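Local coordinates for protein alpha-rhamnosidase (Dictyoglomus thermophilum, PDB 6I60) that probably hydrolyses terminal non-reducing alpha-L-rhamnose residues from alpha-L-rhamnosides, as a multidomain bacterial glycoside hydrolase, at residues V73-E78 / I84-D89; A147-K152 / E331-K336; R392-T397 / L403-N408; T719-N724 / L746-I751. All blocks are in the same frame, centred on the assembly; numbering follows the deposited sequence.

Interaction 1 (V73-E78 / I84-D89); sequences VSSSLE and IGDVWD
With CG1 of Val-73 anti to its backbone N (chi1 -179°), and with Val-87 turned by a chi1 of -44° that sets its CG1 anti to the carbonyl carbon and so puts its CG2 between N and that carbon, one methyl from each valine is brought to the other, CG1 of Val-73 to CG2 of Val-87 at 3.4 Å. The second methyl of Val-73, CG2, turns to the edge of the Trp-88 indole, near the ring plane, while the CB atoms of Val-73 and Trp-88 pack together on the same side of the sheet. The beta-branched valine thus serves two neighbours at once. Val-87 and Trp-88 both stand opposite Val-73 in the backbone pairing, a classic beta bulge. Val-73 N donates a nearly straight bond to Trp-88 O at 2.9 Å, and Val-73 O receives both Val-87 N, at 3.0 Å, and Trp-88 N, at 3.0 Å. Beyond the strand end, Ser-75 OG donates to Asp-86 OD1 at 2.6 Å, meeting it from above the carboxylate plane, while Asp-86 CB rests against Ser-74 CA. Gly-85 lies at the centre of an inverse gamma turn just ahead of Asp-86. The short strand 88-89 forms the edge of the N-terminal immunoglobulin-like sheet beside strand 68-74, whose Val-73 also packs on Tyr-113 and Trp-115. By accepting from two amides, Val-73 O gives the additional N-H of the bulge a partner, and the serine hydroxyl would be expected to stabilise the negative charge of Asp-86 modestly where backbone pairing has ended.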
loop_
_atom_site.group_PDB
_atom_site.type_symbol
_atom_site.label_atom_id
_atom_site.label_comp_id
_atom_site.label_asym_id
_atom_site.label_seq_id
_atom_site.Cartn_x
_atom_site.Cartn_y
_atom_site.Cartn_z
ATOM N N VAL A 73 -19.368 22.690 9.175
ATOM C CA VAL A 73 -19.879 21.921 8.052
ATOM C C VAL A 73 -21.286 22.407 7.757
ATOM O O VAL A 73 -22.100 22.562 8.675
ATOM C CB VAL A 73 -19.848 20.407 8.322
ATOM C CG1 VAL A 73 -20.390 19.625 7.095
ATOM C CG2 VAL A 73 -18.423 19.993 8.745
ATOM N N SER A 74 -21.564 22.663 6.481
ATOM C CA SER A 74 -22.828 23.221 6.036
ATOM C C SER A 74 -23.365 22.407 4.865
ATOM O O SER A 74 -22.689 21.530 4.315
ATOM C CB SER A 74 -22.680 24.692 5.626
ATOM O OG SER A 74 -22.206 25.478 6.706
ATOM N N SER A 75 -24.604 22.715 4.480
ATOM C CA SER A 75 -25.302 21.990 3.426
ATOM C C SER A 75 -25.384 22.758 2.114
ATOM O O SER A 75 -25.940 22.236 1.142
ATOM C CB SER A 75 -26.716 21.620 3.889
ATOM O OG SER A 75 -27.401 22.751 4.395
ATOM N N SER A 76 -24.854 23.977 2.056
ATOM C CA SER A 76 -24.896 24.752 0.824
ATOM C C SER A 76 -23.751 25.755 0.833
ATOM O O SER A 76 -23.170 26.053 1.881
ATOM C CB SER A 76 -26.245 25.459 0.650
ATOM O OG SER A 76 -26.161 26.822 1.023
ATOM N N LEU A 77 -23.430 26.268 -0.357
ATOM C CA LEU A 77 -22.333 27.223 -0.479
ATOM C C LEU A 77 -22.720 28.583 0.092
ATOM O O LEU A 77 -21.946 29.199 0.834
ATOM C CB LEU A 77 -21.911 27.352 -1.942
ATOM C CG LEU A 77 -20.818 28.381 -2.238
ATOM C CD1 LEU A 77 -19.562 28.072 -1.437
ATOM C CD2 LEU A 77 -20.515 28.430 -3.729
ATOM N N GLU A 78 -23.916 29.072 -0.251
ATOM C CA GLU A 78 -24.397 30.318 0.337
ATOM C C GLU A 78 -24.494 30.209 1.852
ATOM O O GLU A 78 -24.289 31.201 2.563
ATOM C CB GLU A 78 -25.756 30.689 -0.264
ATOM C CG GLU A 78 -26.374 31.965 0.294
ATOM C CD GLU A 78 -27.452 31.693 1.328
ATOM O OE1 GLU A 78 -27.273 32.096 2.498
ATOM O OE2 GLU A 78 -28.479 31.077 0.973
ATOM N N ILE A 84 -22.014 29.782 9.697
ATOM C CA ILE A 84 -23.041 29.122 10.491
ATOM C C ILE A 84 -22.869 27.612 10.376
ATOM O O ILE A 84 -22.515 27.082 9.318
ATOM C CB ILE A 84 -24.465 29.545 10.069
ATOM C CG1 ILE A 84 -24.826 28.963 8.702
ATOM C CG2 ILE A 84 -24.595 31.058 10.059
ATOM C CD1 ILE A 84 -25.738 27.762 8.792
ATOM N N GLY A 85 -23.130 26.920 11.479
ATOM C CA GLY A 85 -23.003 25.476 11.499
ATOM C C GLY A 85 -24.283 24.774 11.103
ATOM O O GLY A 85 -25.026 24.297 11.966
ATOM N N ASP A 86 -24.544 24.701 9.796
ATOM C CA ASP A 86 -25.796 24.120 9.318
ATOM C C ASP A 86 -25.939 22.673 9.765
ATOM O O ASP A 86 -26.979 22.278 10.304
ATOM C CB ASP A 86 -25.884 24.230 7.796
ATOM C CG ASP A 86 -27.258 23.868 7.268
ATOM O OD1 ASP A 86 -27.722 24.528 6.315
ATOM O OD2 ASP A 86 -27.876 22.924 7.805
ATOM N N VAL A 87 -24.909 21.858 9.557
ATOM C CA VAL A 87 -24.944 20.480 10.022
ATOM C C VAL A 87 -23.820 20.139 10.994
ATOM O O VAL A 87 -23.891 19.087 11.654
ATOM C CB VAL A 87 -24.948 19.490 8.838
ATOM C CG1 VAL A 87 -25.926 19.995 7.753
ATOM C CG2 VAL A 87 -23.552 19.246 8.314
ATOM N N TRP A 88 -22.785 20.973 11.127
ATOM C CA TRP A 88 -21.817 20.811 12.205
ATOM C C TRP A 88 -21.168 22.148 12.533
ATOM O O TRP A 88 -20.864 22.940 11.637
ATOM C CB TRP A 88 -20.727 19.789 11.866
ATOM C CG TRP A 88 -20.063 19.210 13.104
ATOM C CD1 TRP A 88 -20.537 19.260 14.385
ATOM C CD2 TRP A 88 -18.818 18.496 13.169
ATOM N NE1 TRP A 88 -19.669 18.623 15.241
ATOM C CE2 TRP A 88 -18.607 18.145 14.520
ATOM C CE3 TRP A 88 -17.864 18.119 12.219
ATOM C CZ2 TRP A 88 -17.480 17.437 14.942
ATOM C CZ3 TRP A 88 -16.746 17.417 12.641
ATOM C CH2 TRP A 88 -16.565 17.085 13.990
ATOM N N ASP A 89 -20.941 22.374 13.828
ATOM C CA ASP A 89 -20.193 23.540 14.301
ATOM C C ASP A 89 -19.575 23.163 15.646
ATOM O O ASP A 89 -20.263 23.175 16.671
ATOM C CB ASP A 89 -21.084 24.769 14.422
ATOM C CG ASP A 89 -20.290 26.046 14.640
ATOM O OD1 ASP A 89 -19.206 25.979 15.264
ATOM O OD2 ASP A 89 -20.753 27.117 14.192
#

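Interaction 2 (A147-K152 / E331-K336); sequences AKWITK and EPPGGK
Pro-332 is the first residue of 331-336 to meet Trp-149, whose indole it approaches from over one face. Its CA sits 4.2 Å from the centroid of the five-membered ring of Trp-149 and 17° off the normal, a CH-pi contact, and its CB touches Trp-149 CD1 at 4.0 Å. Pro-333 continues along the same face toward the benzo end: its CD lies 3.7 Å from the centroid of the six-membered ring of Trp-149, 23° off the normal, and its CG reaches CH2 of the indole at 3.6 Å. The indole is put beneath both prolines by a chi1 of -69°, which leaves CG anti to the carbonyl carbon. Proline suits these places because its CA and CD hydrogens, next to nitrogen, are slightly polarised and favour an electron-rich aromatic face. Next comes Gly-334, with a positive phi that glycine accommodates easily, and the chain turns on toward strand 336-338. Leu-199 of strand 189-199 touches both Trp-149 and Pro-333, and Ile-266 of strand 264-273 also packs on the tryptophan. Backbone bonds between Trp-149 and Ala-330 and between Thr-151 and Ile-328 accompany the pairing of strand 150-151 with strand 325-329, just before the two prolines.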
loop_
_atom_site.group_PDB
_atom_site.type_symbol
_atom_site.label_atom_id
_atom_site.label_comp_id
_atom_site.label_asym_id
_atom_site.label_seq_id
_atom_site.Cartn_x
_atom_site.Cartn_y
_atom_site.Cartn_z
ATOM N N ALA A 147 -31.668 -0.598 -7.595
ATOM C CA ALA A 147 -31.055 -1.358 -8.674
ATOM C C ALA A 147 -30.790 -2.793 -8.235
ATOM O O ALA A 147 -30.478 -3.066 -7.072
ATOM C CB ALA A 147 -29.749 -0.698 -9.117
ATOM N N LYS A 148 -30.914 -3.716 -9.182
ATOM C CA LYS A 148 -30.713 -5.131 -8.925
ATOM C C LYS A 148 -29.533 -5.643 -9.742
ATOM O O LYS A 148 -29.112 -5.023 -10.723
ATOM C CB LYS A 148 -31.977 -5.942 -9.251
ATOM C CG LYS A 148 -33.282 -5.212 -8.947
ATOM C CD LYS A 148 -34.125 -5.969 -7.927
ATOM C CE LYS A 148 -35.400 -5.207 -7.581
ATOM N NZ LYS A 148 -35.165 -4.156 -6.549
ATOM N N TRP A 149 -28.999 -6.785 -9.318
ATOM C CA TRP A 149 -27.877 -7.406 -10.009
ATOM C C TRP A 149 -28.358 -8.075 -11.292
ATOM O O TRP A 149 -29.326 -8.841 -11.277
ATOM C CB TRP A 149 -27.191 -8.422 -9.098
ATOM C CG TRP A 149 -26.457 -7.810 -7.937
ATOM C CD1 TRP A 149 -26.983 -7.460 -6.727
ATOM C CD2 TRP A 149 -25.064 -7.484 -7.877
ATOM N NE1 TRP A 149 -26.004 -6.933 -5.918
ATOM C CE2 TRP A 149 -24.816 -6.936 -6.601
ATOM C CE3 TRP A 149 -24.000 -7.599 -8.779
ATOM C CZ2 TRP A 149 -23.550 -6.506 -6.205
ATOM C CZ3 TRP A 149 -22.744 -7.170 -8.384
ATOM C CH2 TRP A 149 -22.530 -6.631 -7.108
ATOM N N ILE A 150 -27.681 -7.785 -12.402
ATOM C CA ILE A 150 -28.061 -8.299 -13.710
ATOM C C ILE A 150 -26.925 -9.152 -14.262
ATOM O O ILE A 150 -25.758 -8.995 -13.892
ATOM C CB ILE A 150 -28.418 -7.167 -14.694
ATOM C CG1 ILE A 150 -27.306 -6.120 -14.716
ATOM C CG2 ILE A 150 -29.736 -6.525 -14.306
ATOM C CD1 ILE A 150 -27.380 -5.187 -15.893
ATOM N N THR A 151 -27.283 -10.075 -15.155
ATOM C CA THR A 151 -26.321 -11.007 -15.732
ATOM C C THR A 151 -26.865 -11.565 -17.037
ATOM O O THR A 151 -28.065 -11.500 -17.312
ATOM C CB THR A 151 -26.011 -12.171 -14.782
ATOM O OG1 THR A 151 -26.017 -11.709 -13.431
ATOM C CG2 THR A 151 -24.656 -12.763 -15.080
ATOM N N LYS A 152 -25.957 -12.118 -17.836
ATOM C CA LYS A 152 -26.351 -13.005 -18.915
ATOM C C LYS A 152 -26.818 -14.341 -18.343
ATOM O O LYS A 152 -26.551 -14.683 -17.188
ATOM C CB LYS A 152 -25.190 -13.232 -19.882
ATOM C CG LYS A 152 -24.970 -12.101 -20.860
ATOM C CD LYS A 152 -23.795 -12.374 -21.783
ATOM C CE LYS A 152 -23.968 -13.683 -22.531
ATOM N NZ LYS A 152 -24.624 -13.477 -23.851
ATOM N N GLU A 331 -28.065 -13.723 -8.537
ATOM C CA GLU A 331 -27.961 -13.903 -7.101
ATOM C C GLU A 331 -26.902 -12.933 -6.591
ATOM O O GLU A 331 -25.774 -12.946 -7.099
ATOM C CB GLU A 331 -27.595 -15.343 -6.762
ATOM C CG GLU A 331 -28.792 -16.262 -6.619
ATOM C CD GLU A 331 -28.599 -17.298 -5.532
ATOM O OE1 GLU A 331 -28.383 -16.902 -4.367
ATOM O OE2 GLU A 331 -28.664 -18.506 -5.842
ATOM N N PRO A 332 -27.220 -12.067 -5.632
ATOM C CA PRO A 332 -26.223 -11.106 -5.136
ATOM C C PRO A 332 -24.997 -11.819 -4.595
ATOM O O PRO A 332 -25.079 -12.986 -4.184
ATOM C CB PRO A 332 -26.973 -10.355 -4.021
ATOM C CG PRO A 332 -28.163 -11.213 -3.696
ATOM C CD PRO A 332 -28.521 -11.914 -4.964
ATOM N N PRO A 333 -23.836 -11.156 -4.589
ATOM C CA PRO A 333 -22.617 -11.811 -4.086
ATOM C C PRO A 333 -22.654 -12.101 -2.595
ATOM O O PRO A 333 -21.796 -12.851 -2.110
ATOM C CB PRO A 333 -21.504 -10.806 -4.424
ATOM C CG PRO A 333 -22.135 -9.780 -5.328
ATOM C CD PRO A 333 -23.588 -9.770 -5.012
ATOM N N GLY A 334 -23.614 -11.538 -1.862
ATOM C CA GLY A 334 -23.753 -11.768 -0.443
ATOM C C GLY A 334 -23.123 -10.709 0.433
ATOM O O GLY A 334 -23.418 -10.665 1.634
ATOM N N GLY A 335 -22.276 -9.854 -0.128
ATOM C CA GLY A 335 -21.573 -8.865 0.659
ATOM C C GLY A 335 -22.272 -7.519 0.680
ATOM O O GLY A 335 -22.966 -7.141 -0.260
ATOM N N LYS A 336 -22.082 -6.800 1.783
ATOM C CA LYS A 336 -22.607 -5.447 1.890
ATOM C C LYS A 336 -21.851 -4.521 0.950
ATOM O O LYS A 336 -20.620 -4.564 0.864
ATOM C CB LYS A 336 -22.502 -4.944 3.331
ATOM C CG LYS A 336 -23.064 -5.902 4.370
ATOM C CD LYS A 336 -24.563 -5.718 4.545
ATOM C CE LYS A 336 -25.273 -7.059 4.648
ATOM N NZ LYS A 336 -25.274 -7.790 3.350
#

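Interaction 3 (R392-T397 / L403-N408); sequences RHAELT and LNYSTN
Tyr-405 lies flat against the guanidinium of Arg-392, a cation-pi stack with CZ of Arg-392 3.8 Å from the centroid of the Tyr-405 ring and the planes 20° apart. The bend of the arginine chain at chi3 (83°) folds its flat end over the ring. Tyrosine suits the spot because its face takes the cation while its hydroxyl makes a weak bond to Glu-440. At the ring edge, in plane, sits His-393 O, which also receives a weak bond from Asn-408 ND2 at 2.9 Å. Glu-395 is more fully occupied: OE1 accepts from Thr-407 OG1 at 3.1 Å, on the anti side of the carboxylate, and from His-818 N, while OE2 is bound by Asn-371 ND2. Leu-396 O accepts from Asn-404 N at 3.0 Å, the backbone bond of the small beta hairpin of 396-397 and 403-404. Between the polar groups, Ala-394 CB is small enough to fit against both Leu-403 CD2, at 3.6 Å, and Tyr-405. His-393 points its CB away from 403-408; its ND1 donates to Ala-413 O and its ring stacks on His-434. In this concanavalin-like domain, strand 388-394 runs between strands 414-418 and 438-442, and Leu-403 packs on Tyr-438 and Glu-440 of the latter.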
loop_
_atom_site.group_PDB
_atom_site.type_symbol
_atom_site.label_atom_id
_atom_site.label_comp_id
_atom_site.label_asym_id
_atom_site.label_seq_id
_atom_site.Cartn_x
_atom_site.Cartn_y
_atom_site.Cartn_z
ATOM N N ARG A 392 3.802 -12.237 -24.979
ATOM C CA ARG A 392 4.227 -12.931 -23.774
ATOM C C ARG A 392 5.078 -12.010 -22.906
ATOM O O ARG A 392 5.758 -11.110 -23.407
ATOM C CB ARG A 392 5.018 -14.196 -24.116
ATOM C CG ARG A 392 4.281 -15.157 -25.033
ATOM C CD ARG A 392 5.052 -16.457 -25.199
ATOM N NE ARG A 392 4.807 -17.377 -24.093
ATOM C CZ ARG A 392 5.417 -18.549 -23.947
ATOM N NH1 ARG A 392 6.314 -18.947 -24.840
ATOM N NH2 ARG A 392 5.130 -19.321 -22.905
ATOM N N HIS A 393 5.035 -12.247 -21.597
ATOM C CA HIS A 393 5.746 -11.427 -20.625
ATOM C C HIS A 393 6.560 -12.320 -19.699
ATOM O O HIS A 393 6.130 -13.424 -19.351
ATOM C CB HIS A 393 4.775 -10.568 -19.801
ATOM C CG HIS A 393 3.700 -9.915 -20.613
ATOM N ND1 HIS A 393 2.670 -10.624 -21.195
ATOM C CD2 HIS A 393 3.490 -8.616 -20.932
ATOM C CE1 HIS A 393 1.876 -9.791 -21.842
ATOM N NE2 HIS A 393 2.350 -8.566 -21.698
ATOM N N ALA A 394 7.733 -11.838 -19.295
ATOM C CA ALA A 394 8.603 -12.615 -18.427
ATOM C C ALA A 394 9.488 -11.682 -17.613
ATOM O O ALA A 394 9.695 -10.517 -17.965
ATOM C CB ALA A 394 9.462 -13.601 -19.226
ATOM N N GLU A 395 10.012 -12.222 -16.511
ATOM C CA GLU A 395 10.895 -11.492 -15.610
ATOM C C GLU A 395 12.364 -11.632 -15.992
ATOM O O GLU A 395 13.137 -10.680 -15.833
ATOM C CB GLU A 395 10.697 -11.979 -14.172
ATOM C CG GLU A 395 9.542 -11.328 -13.433
ATOM C CD GLU A 395 9.581 -11.606 -11.938
ATOM O OE1 GLU A 395 9.986 -12.723 -11.550
ATOM O OE2 GLU A 395 9.212 -10.708 -11.150
ATOM N N LEU A 396 12.767 -12.797 -16.489
ATOM C CA LEU A 396 14.165 -13.111 -16.753
ATOM C C LEU A 396 14.354 -13.513 -18.213
ATOM O O LEU A 396 13.399 -13.628 -18.984
ATOM C CB LEU A 396 14.651 -14.220 -15.816
ATOM C CG LEU A 396 14.344 -13.975 -14.339
ATOM C CD1 LEU A 396 14.636 -15.212 -13.504
ATOM C CD2 LEU A 396 15.130 -12.772 -13.831
ATOM N N THR A 397 15.612 -13.734 -18.584
ATOM C CA THR A 397 15.976 -14.114 -19.938
ATOM C C THR A 397 16.936 -15.296 -19.899
ATOM O O THR A 397 17.514 -15.624 -18.860
ATOM C CB THR A 397 16.622 -12.945 -20.698
ATOM O OG1 THR A 397 16.869 -13.334 -22.054
ATOM C CG2 THR A 397 17.941 -12.551 -20.044
ATOM N N LEU A 403 13.044 -15.649 -23.773
ATOM C CA LEU A 403 12.456 -15.307 -22.485
ATOM C C LEU A 403 12.400 -16.512 -21.560
ATOM O O LEU A 403 12.166 -17.643 -21.993
ATOM C CB LEU A 403 11.050 -14.741 -22.676
ATOM C CG LEU A 403 10.936 -13.220 -22.652
ATOM C CD1 LEU A 403 11.731 -12.653 -23.792
ATOM C CD2 LEU A 403 9.488 -12.780 -22.754
ATOM N N ASN A 404 12.608 -16.255 -20.272
ATOM C CA ASN A 404 12.492 -17.266 -19.230
ATOM C C ASN A 404 11.192 -17.014 -18.477
ATOM O O ASN A 404 11.099 -16.071 -17.684
ATOM C CB ASN A 404 13.696 -17.217 -18.293
ATOM C CG ASN A 404 13.732 -18.381 -17.327
ATOM O OD1 ASN A 404 14.510 -18.381 -16.375
ATOM N ND2 ASN A 404 12.892 -19.381 -17.566
ATOM N N TYR A 405 10.188 -17.850 -18.731
ATOM C CA TYR A 405 8.891 -17.728 -18.082
ATOM C C TYR A 405 8.790 -18.561 -16.810
ATOM O O TYR A 405 7.677 -18.813 -16.334
ATOM C CB TYR A 405 7.779 -18.124 -19.055
ATOM C CG TYR A 405 7.857 -17.431 -20.397
ATOM C CD1 TYR A 405 7.380 -16.136 -20.559
ATOM C CD2 TYR A 405 8.399 -18.074 -21.501
ATOM C CE1 TYR A 405 7.446 -15.499 -21.784
ATOM C CE2 TYR A 405 8.470 -17.444 -22.732
ATOM C CZ TYR A 405 7.990 -16.157 -22.867
ATOM O OH TYR A 405 8.058 -15.526 -24.086
ATOM N N SER A 406 9.924 -18.987 -16.248
ATOM C CA SER A 406 9.890 -19.890 -15.101
ATOM C C SER A 406 9.293 -19.214 -13.872
ATOM O O SER A 406 8.495 -19.824 -13.150
ATOM C CB SER A 406 11.297 -20.405 -14.795
ATOM O OG SER A 406 11.880 -21.018 -15.932
ATOM N N THR A 407 9.662 -17.958 -13.616
ATOM C CA THR A 407 9.134 -17.258 -12.450
ATOM C C THR A 407 7.627 -17.047 -12.537
ATOM O O THR A 407 6.979 -16.871 -11.500
ATOM C CB THR A 407 9.840 -15.910 -12.271
ATOM O OG1 THR A 407 9.777 -15.164 -13.494
ATOM C CG2 THR A 407 11.296 -16.120 -11.889
ATOM N N ASN A 408 7.057 -17.063 -13.747
ATOM C CA ASN A 408 5.609 -16.957 -13.893
ATOM C C ASN A 408 4.900 -18.252 -13.526
ATOM O O ASN A 408 3.704 -18.220 -13.213
ATOM C CB ASN A 408 5.243 -16.555 -15.325
ATOM C CG ASN A 408 5.769 -15.180 -15.704
ATOM O OD1 ASN A 408 6.481 -14.537 -14.932
ATOM N ND2 ASN A 408 5.414 -14.723 -16.898
#

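Interaction 4 (T719-N724 / L746-I751); sequences TSQTLN and LEDIII
Asp-748 OD2 is approached by a water and by an amide: the water donates to it at 2.7 Å, and Gln-721 NE2 adds a weak bond at 3.5 Å. The same water accepts from Gln-721 N, also at 2.7 Å, so the carboxylate is tied to both the backbone and the side chain of one glutamine. Asp-748 reaches across because its CG is anti to the backbone N (chi1 -159°); its carboxylate plane stands 88° from that of the glutamine amide. The long side chain of Gln-721 suits this place, for its extended reach carries an apolar chain and a polar end together, and its CD and NE2 lie across CG1 of Ile-749, NE2 at 3.4 Å. Both segments belong to the six-hairpin glycosidase domain, an (alpha/alpha)6 barrel in this family, in which Gln-721 lies at the N-terminal end of the helix that runs on to 729 and Asp-748 and Ile-749 lie near the end of helix 738-750. Ser-720, ahead of the turn that leads into the former helix, accepts through OG from Leu-723 N at 3.1 Å, a capping bond, and also bonds Asp-623 OD2. The stronger partner of the glutamine amide is Asp-758 N, bound by OE1, while NE2 has a further weak bond to His-756 O. Ile-749, branched and apolar, turns to Ile-767 and Leu-771 of helix 761-773.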
loop_
_atom_site.group_PDB
_atom_site.type_symbol
_atom_site.label_atom_id
_atom_site.label_comp_id
_atom_site.label_asym_id
_atom_site.label_seq_id
_atom_site.Cartn_x
_atom_site.Cartn_y
_atom_site.Cartn_z
ATOM N N THR A 719 23.562 -21.398 17.954
ATOM C CA THR A 719 22.827 -20.141 18.009
ATOM C C THR A 719 22.972 -19.433 16.672
ATOM O O THR A 719 24.075 -19.359 16.124
ATOM C CB THR A 719 23.341 -19.239 19.138
ATOM O OG1 THR A 719 23.083 -19.858 20.405
ATOM C CG2 THR A 719 22.659 -17.878 19.096
ATOM N N SER A 720 21.866 -18.919 16.154
ATOM C CA SER A 720 21.848 -18.202 14.890
ATOM C C SER A 720 21.686 -16.707 15.142
ATOM O O SER A 720 21.525 -16.255 16.279
ATOM C CB SER A 720 20.727 -18.730 13.993
ATOM O OG SER A 720 19.459 -18.357 14.506
ATOM N N GLN A 721 21.738 -15.933 14.055
ATOM C CA GLN A 721 21.431 -14.511 14.154
ATOM C C GLN A 721 19.958 -14.291 14.472
ATOM O O GLN A 721 19.614 -13.434 15.293
ATOM C CB GLN A 721 21.808 -13.799 12.856
ATOM C CG GLN A 721 23.296 -13.559 12.684
ATOM C CD GLN A 721 23.653 -13.136 11.273
ATOM O OE1 GLN A 721 22.794 -12.694 10.509
ATOM N NE2 GLN A 721 24.927 -13.270 10.918
ATOM N N THR A 722 19.075 -15.062 13.829
ATOM C CA THR A 722 17.644 -14.938 14.089
ATOM C C THR A 722 17.328 -15.199 15.557
ATOM O O THR A 722 16.469 -14.529 16.144
ATOM C CB THR A 722 16.867 -15.902 13.186
ATOM O OG1 THR A 722 17.134 -15.591 11.811
ATOM C CG2 THR A 722 15.370 -15.806 13.440
ATOM N N LEU A 723 18.033 -16.149 16.173
ATOM C CA LEU A 723 17.766 -16.513 17.559
ATOM C C LEU A 723 18.165 -15.429 18.551
ATOM O O LEU A 723 17.763 -15.509 19.715
ATOM C CB LEU A 723 18.491 -17.816 17.906
ATOM C CG LEU A 723 17.896 -19.109 17.339
ATOM C CD1 LEU A 723 18.904 -20.247 17.408
ATOM C CD2 LEU A 723 16.614 -19.481 18.070
ATOM N N ASN A 724 18.927 -14.423 18.132
ATOM C CA ASN A 724 19.442 -13.425 19.059
ATOM C C ASN A 724 18.924 -12.014 18.816
ATOM O O ASN A 724 18.772 -11.263 19.781
ATOM C CB ASN A 724 20.979 -13.404 19.017
ATOM C CG ASN A 724 21.602 -14.374 20.003
ATOM O OD1 ASN A 724 20.930 -14.890 20.893
ATOM N ND2 ASN A 724 22.895 -14.626 19.846
ATOM N N LEU A 746 27.161 -10.341 17.408
ATOM C CA LEU A 746 28.211 -9.651 16.666
ATOM C C LEU A 746 29.247 -10.629 16.126
ATOM O O LEU A 746 29.695 -10.495 14.981
ATOM C CB LEU A 746 28.878 -8.602 17.556
ATOM C CG LEU A 746 28.042 -7.368 17.908
ATOM C CD1 LEU A 746 28.682 -6.586 19.048
ATOM C CD2 LEU A 746 27.846 -6.484 16.683
ATOM N N GLU A 747 29.639 -11.617 16.933
ATOM C CA GLU A 747 30.629 -12.587 16.474
ATOM C C GLU A 747 30.073 -13.476 15.368
ATOM O O GLU A 747 30.813 -13.865 14.458
ATOM C CB GLU A 747 31.121 -13.431 17.649
ATOM C CG GLU A 747 31.827 -12.621 18.726
ATOM C CD GLU A 747 32.389 -13.484 19.836
ATOM O OE1 GLU A 747 33.521 -13.207 20.290
ATOM O OE2 GLU A 747 31.701 -14.440 20.253
ATOM N N ASP A 748 28.781 -13.805 15.425
ATOM C CA ASP A 748 28.177 -14.564 14.337
ATOM C C ASP A 748 28.095 -13.736 13.062
ATOM O O ASP A 748 28.139 -14.292 11.957
ATOM C CB ASP A 748 26.790 -15.054 14.746
ATOM C CG ASP A 748 26.326 -16.238 13.922
ATOM O OD1 ASP A 748 26.419 -17.383 14.414
ATOM O OD2 ASP A 748 25.868 -16.021 12.781
ATOM N N ILE A 749 27.984 -12.416 13.194
ATOM C CA ILE A 749 27.926 -11.547 12.025
ATOM C C ILE A 749 29.323 -11.298 11.470
ATOM O O ILE A 749 29.562 -11.429 10.264
ATOM C CB ILE A 749 27.221 -10.225 12.381
ATOM C CG1 ILE A 749 25.717 -10.443 12.553
ATOM C CG2 ILE A 749 27.494 -9.171 11.320
ATOM C CD1 ILE A 749 24.994 -9.236 13.119
ATOM N N ILE A 750 30.267 -10.947 12.342
ATOM C CA ILE A 750 31.586 -10.524 11.881
ATOM C C ILE A 750 32.481 -11.726 11.611
ATOM O O ILE A 750 33.085 -11.839 10.539
ATOM C CB ILE A 750 32.222 -9.563 12.901
ATOM C CG1 ILE A 750 31.340 -8.326 13.086
ATOM C CG2 ILE A 750 33.620 -9.167 12.457
ATOM C CD1 ILE A 750 31.926 -7.290 14.016
ATOM N N ILE A 751 32.588 -12.640 12.574
ATOM C CA ILE A 751 33.517 -13.759 12.435
ATOM C C ILE A 751 32.913 -14.858 11.570
ATOM O O ILE A 751 33.481 -15.246 10.543
ATOM C CB ILE A 751 33.927 -14.295 13.819
ATOM C CG1 ILE A 751 34.456 -13.162 14.699
ATOM C CG2 ILE A 751 34.973 -15.388 13.678
ATOM C CD1 ILE A 751 34.656 -13.558 16.144
HETATM O O HOH W 1 23.373 -17.021 12.244
#

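In the fold
The four contacts follow one another along the chain without touching, and none shares a strand or helix with another. Interactions 2, 3 and 4 are buried, in two successive beta-rich regions and the helical six-hairpin domain, whereas interaction 1 is only partly so, at an edge of the N-terminal immunoglobulin-like sheet. Interactions 1 and 3 each join stretches close in sequence and rely on backbone pairing, a bulge in the first and a hairpin in the second, but only interaction 3 adds a cation-pi stack. Interaction 2 bridges 178 intervening residues by apolar CH-pi packing alone, and interaction 4 joins helical ends through a water and a weak amide bond. Interactions 1 and 4 lie farthest apart, centres about 62 Å from each other.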